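Local coordinates for proto-oncogene tyrosine-protein kinase receptor Ret (Danio rerio, PDB 7AMK), which is a receptor tyrosine kinase that probably signals across the membrane when its cadherin-like ectodomain recognises GDNF bound to its GFR alpha co-receptor, at residues 12-17 with 113-118. The protein carries 4 engineered substitutions. Residues are numbered along the deposited sequence; the frame is centred on the assembly and turned at random.
Sequences IYVGQQ and FINDTA. With NAG (2-acetamido-2-deoxy-beta-D-glucopyranose), chain C.
Ile12 and Phe113 pair where strand 7-14, an outermost strand of a mixed sheet within this chain, runs parallel to strand 106-114 in the first cadherin-like domain. Ile114 N donates to Ile12 O almost straight (3.0 Å, 167°). Past it the chain turns a corner at Asn115, the centre of an inverse gamma turn, and Val14 N makes a weak bond to Asp116 O. Beyond that, one water joins Val14 O to Ala118 N.

The two faces of the pair differ. On one, the Tyr13 ring lies beside Ile114, its CE1 3.4 Å from Ile114 CD1, while Ala118 CA sits over one ring face in a CH-pi contact, 3.9 Å from the centroid. Without the ring, as with an alanine at Tyr13, Ile114 CD1 and Ala118 CA would probably lose their shared aromatic partner. On the other, Phe113, its CG anti to the backbone N (chi1 -171°), brings CE1 to 3.8 Å from Val14 CG2; Phe113 also packs on Trp50 and Leu85. Asn115 carries N-linked NAG through ND2, beside Trp68 and Phe71. Parallel pairing of the first and last strands of a domain is characteristic of the cadherin-type Greek-key beta sandwich.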
ATOM      1  N   ILE A  12      -2.709  53.960  30.692  1.00 27.50           N
ATOM      2  CA  ILE A  12      -2.249  54.859  31.738  1.00 23.98           C
ATOM      3  C   ILE A  12      -2.257  56.260  31.145  1.00 28.09           C
ATOM      4  O   ILE A  12      -2.079  56.454  29.935  1.00 25.78           O
ATOM      5  CB  ILE A  12      -0.841  54.482  32.281  1.00 27.32           C
ATOM      6  CG1 ILE A  12       0.186  54.400  31.152  1.00 24.34           C
ATOM      7  CG2 ILE A  12      -0.889  53.184  33.081  1.00 22.89           C
ATOM      8  CD1 ILE A  12       1.598  54.085  31.641  1.00 24.63           C
ATOM      9  N   TYR A  13      -2.472  57.238  32.010  1.00 26.32           N
ATOM     10  CA  TYR A  13      -2.671  58.609  31.592  1.00 27.83           C
ATOM     11  C   TYR A  13      -1.670  59.528  32.268  1.00 29.05           C
ATOM     12  O   TYR A  13      -1.194  59.245  33.371  1.00 28.84           O
ATOM     13  CB  TYR A  13      -4.093  59.087  31.920  1.00 31.68           C
ATOM     14  CG  TYR A  13      -5.144  58.292  31.221  1.00 35.05           C
ATOM     15  CD1 TYR A  13      -5.592  58.671  29.965  1.00 39.40           C
ATOM     16  CD2 TYR A  13      -5.694  57.160  31.806  1.00 28.67           C
ATOM     17  CE1 TYR A  13      -6.563  57.945  29.307  1.00 30.95           C
ATOM     18  CE2 TYR A  13      -6.675  56.422  31.150  1.00 27.92           C
ATOM     19  CZ  TYR A  13      -7.099  56.828  29.900  1.00 32.38           C
ATOM     20  OH  TYR A  13      -8.063  56.128  29.222  1.00 45.42           O
ATOM     21  N   VAL A  14      -1.366  60.641  31.584  1.00 31.14           N
ATOM     22  CA  VAL A  14      -0.683  61.765  32.221  1.00 31.99           C
ATOM     23  C   VAL A  14      -1.506  62.219  33.420  1.00 32.43           C
ATOM     24  O   VAL A  14      -2.745  62.242  33.379  1.00 32.29           O
ATOM     25  CB  VAL A  14      -0.471  62.913  31.212  1.00 33.60           C
ATOM     26  CG1 VAL A  14       0.308  64.106  31.836  1.00 35.34           C
ATOM     27  CG2 VAL A  14       0.243  62.399  29.958  1.00 33.28           C
ATOM     28  N   GLY A  15      -0.817  62.563  34.509  1.00 33.09           N
ATOM     29  CA  GLY A  15      -1.471  62.983  35.728  1.00 33.72           C
ATOM     30  C   GLY A  15      -1.916  61.861  36.650  1.00 32.41           C
ATOM     31  O   GLY A  15      -2.189  62.120  37.826  1.00 39.20           O
ATOM     32  N   GLN A  16      -2.008  60.630  36.164  1.00 30.74           N
ATOM     33  CA  GLN A  16      -2.221  59.511  37.067  1.00 29.62           C
ATOM     34  C   GLN A  16      -1.181  59.523  38.179  1.00 37.64           C
ATOM     35  O   GLN A  16       0.018  59.685  37.927  1.00 32.64           O
ATOM     36  CB  GLN A  16      -2.152  58.200  36.315  1.00 28.45           C
ATOM     37  CG  GLN A  16      -3.153  57.241  36.824  1.00 35.60           C
ATOM     38  CD  GLN A  16      -3.466  56.182  35.844  1.00 25.47           C
ATOM     39  OE1 GLN A  16      -3.104  56.275  34.672  1.00 30.54           O
ATOM     40  NE2 GLN A  16      -4.132  55.138  36.309  1.00 38.67           N
ATOM     41  N   GLN A  17      -1.654  59.295  39.407  1.00 38.96           N
ATOM     42  CA  GLN A  17      -0.922  59.594  40.633  1.00 38.58           C
ATOM     43  C   GLN A  17      -0.056  58.426  41.099  1.00 38.92           C
ATOM     44  O   GLN A  17      -0.422  57.255  40.961  1.00 43.90           O
ATOM     45  CB  GLN A  17      -1.901  59.966  41.754  1.00 43.62           C
ATOM     46  CG  GLN A  17      -2.758  61.187  41.479  1.00 52.34           C
ATOM     47  CD  GLN A  17      -3.483  61.692  42.723  1.00 68.81           C
ATOM     48  OE1 GLN A  17      -2.918  62.436  43.532  1.00 58.01           O
ATOM     49  NE2 GLN A  17      -4.741  61.288  42.878  1.00 73.12           N
ATOM     50  N   PHE A 113       0.227  54.124  26.953  1.00 29.82           N
ATOM     51  CA  PHE A 113       0.425  55.418  27.584  1.00 31.07           C
ATOM     52  C   PHE A 113      -0.219  56.447  26.663  1.00 32.00           C
ATOM     53  O   PHE A 113       0.282  56.710  25.567  1.00 28.99           O
ATOM     54  CB  PHE A 113       1.916  55.676  27.806  1.00 32.04           C
ATOM     55  CG  PHE A 113       2.217  56.877  28.646  1.00 29.55           C
ATOM     56  CD1 PHE A 113       1.192  57.662  29.162  1.00 28.19           C
ATOM     57  CD2 PHE A 113       3.533  57.234  28.925  1.00 28.88           C
ATOM     58  CE1 PHE A 113       1.483  58.781  29.940  1.00 29.35           C
ATOM     59  CE2 PHE A 113       3.823  58.351  29.707  1.00 30.00           C
ATOM     60  CZ  PHE A 113       2.800  59.128  30.203  1.00 30.24           C
ATOM     61  N   ILE A 114      -1.345  56.988  27.094  1.00 30.94           N
ATOM     62  CA  ILE A 114      -2.104  57.958  26.317  1.00 32.10           C
ATOM     63  C   ILE A 114      -1.654  59.354  26.725  1.00 34.70           C
ATOM     64  O   ILE A 114      -1.613  59.679  27.918  1.00 29.96           O
ATOM     65  CB  ILE A 114      -3.615  57.778  26.545  1.00 34.99           C
ATOM     66  CG1 ILE A 114      -4.044  56.340  26.244  1.00 29.86           C
ATOM     67  CG2 ILE A 114      -4.412  58.785  25.715  1.00 38.76           C
ATOM     68  CD1 ILE A 114      -5.455  56.062  26.655  1.00 40.34           C
ATOM     69  N   ASN A 115      -1.321  60.181  25.734  1.00 33.86           N
ATOM     70  CA  ASN A 115      -0.804  61.527  25.963  1.00 37.07           C
ATOM     71  C   ASN A 115      -1.948  62.491  26.298  1.00 39.43           C
ATOM     72  O   ASN A 115      -2.175  63.492  25.628  1.00 40.89           O
ATOM     73  CB  ASN A 115      -0.020  61.972  24.732  1.00 37.26           C
ATOM     74  CG  ASN A 115       0.638  63.342  24.884  1.00 37.43           C
ATOM     75  OD1 ASN A 115       1.062  63.747  25.965  1.00 36.63           O
ATOM     76  ND2 ASN A 115       0.722  64.058  23.777  1.00 43.11           N
ATOM     77  N   ASP A 116      -2.679  62.179  27.365  1.00 34.03           N
ATOM     78  CA  ASP A 116      -3.738  63.071  27.826  1.00 35.53           C
ATOM     79  C   ASP A 116      -4.040  62.733  29.278  1.00 33.26           C
ATOM     80  O   ASP A 116      -3.594  61.706  29.794  1.00 31.78           O
ATOM     81  CB  ASP A 116      -4.991  62.948  26.943  1.00 37.27           C
ATOM     82  CG  ASP A 116      -6.059  64.019  27.228  1.00 39.59           C
ATOM     83  OD1 ASP A 116      -5.805  64.992  27.973  1.00 37.00           O
ATOM     84  OD2 ASP A 116      -7.184  63.867  26.701  1.00 47.85           O
ATOM     85  N   THR A 117      -4.767  63.628  29.942  1.00 34.39           N
ATOM     86  CA  THR A 117      -5.245  63.348  31.288  1.00 33.81           C
ATOM     87  C   THR A 117      -6.408  62.348  31.239  1.00 32.50           C
ATOM     88  O   THR A 117      -7.034  62.131  30.199  1.00 32.41           O
ATOM     89  CB  THR A 117      -5.666  64.639  32.003  1.00 36.61           C
ATOM     90  OG1 THR A 117      -6.421  65.471  31.113  1.00 41.41           O
ATOM     91  CG2 THR A 117      -4.447  65.413  32.505  1.00 39.22           C
ATOM     92  N   ALA A 118      -6.665  61.705  32.379  1.00 38.14           N
ATOM     93  CA  ALA A 118      -7.676  60.656  32.436  1.00 34.23           C
ATOM     94  C   ALA A 118      -9.054  61.215  32.087  1.00 31.32           C
ATOM     95  O   ALA A 118      -9.352  62.385  32.357  1.00 33.03           O
ATOM     96  CB  ALA A 118      -7.727  60.020  33.817  1.00 29.54           C
TER
HETATM   97  C1  NAG C   1       1.325  65.351  23.771  1.00 45.22           C
HETATM   98  C2  NAG C   1       1.613  65.814  22.347  1.00 57.86           C
HETATM   99  C3  NAG C   1       2.260  67.193  22.357  1.00 48.22           C
HETATM  100  C4  NAG C   1       1.467  68.173  23.214  1.00 53.53           C
HETATM  101  C5  NAG C   1       1.155  67.570  24.579  1.00 55.24           C
HETATM  102  C6  NAG C   1       0.225  68.434  25.396  1.00 58.69           C
HETATM  103  C7  NAG C   1       1.997  63.895  20.860  1.00 54.92           C
HETATM  104  C8  NAG C   1       3.031  63.021  20.215  1.00 62.20           C
HETATM  105  N2  NAG C   1       2.467  64.866  21.648  1.00 55.88           N
HETATM  106  O3  NAG C   1       2.333  67.656  21.015  1.00 55.48           O
HETATM  107  O4  NAG C   1       2.246  69.346  23.429  1.00 54.48           O
HETATM  108  O5  NAG C   1       0.509  66.299  24.422  1.00 55.35           O
HETATM  109  O6  NAG C   1      -1.106  68.321  24.918  1.00 69.31           O
HETATM  110  O7  NAG C   1       0.790  63.723  20.684  1.00 56.05           O
HETATM  111  O   HOH W   1      -5.155  61.857  34.750  1.00 29.99           O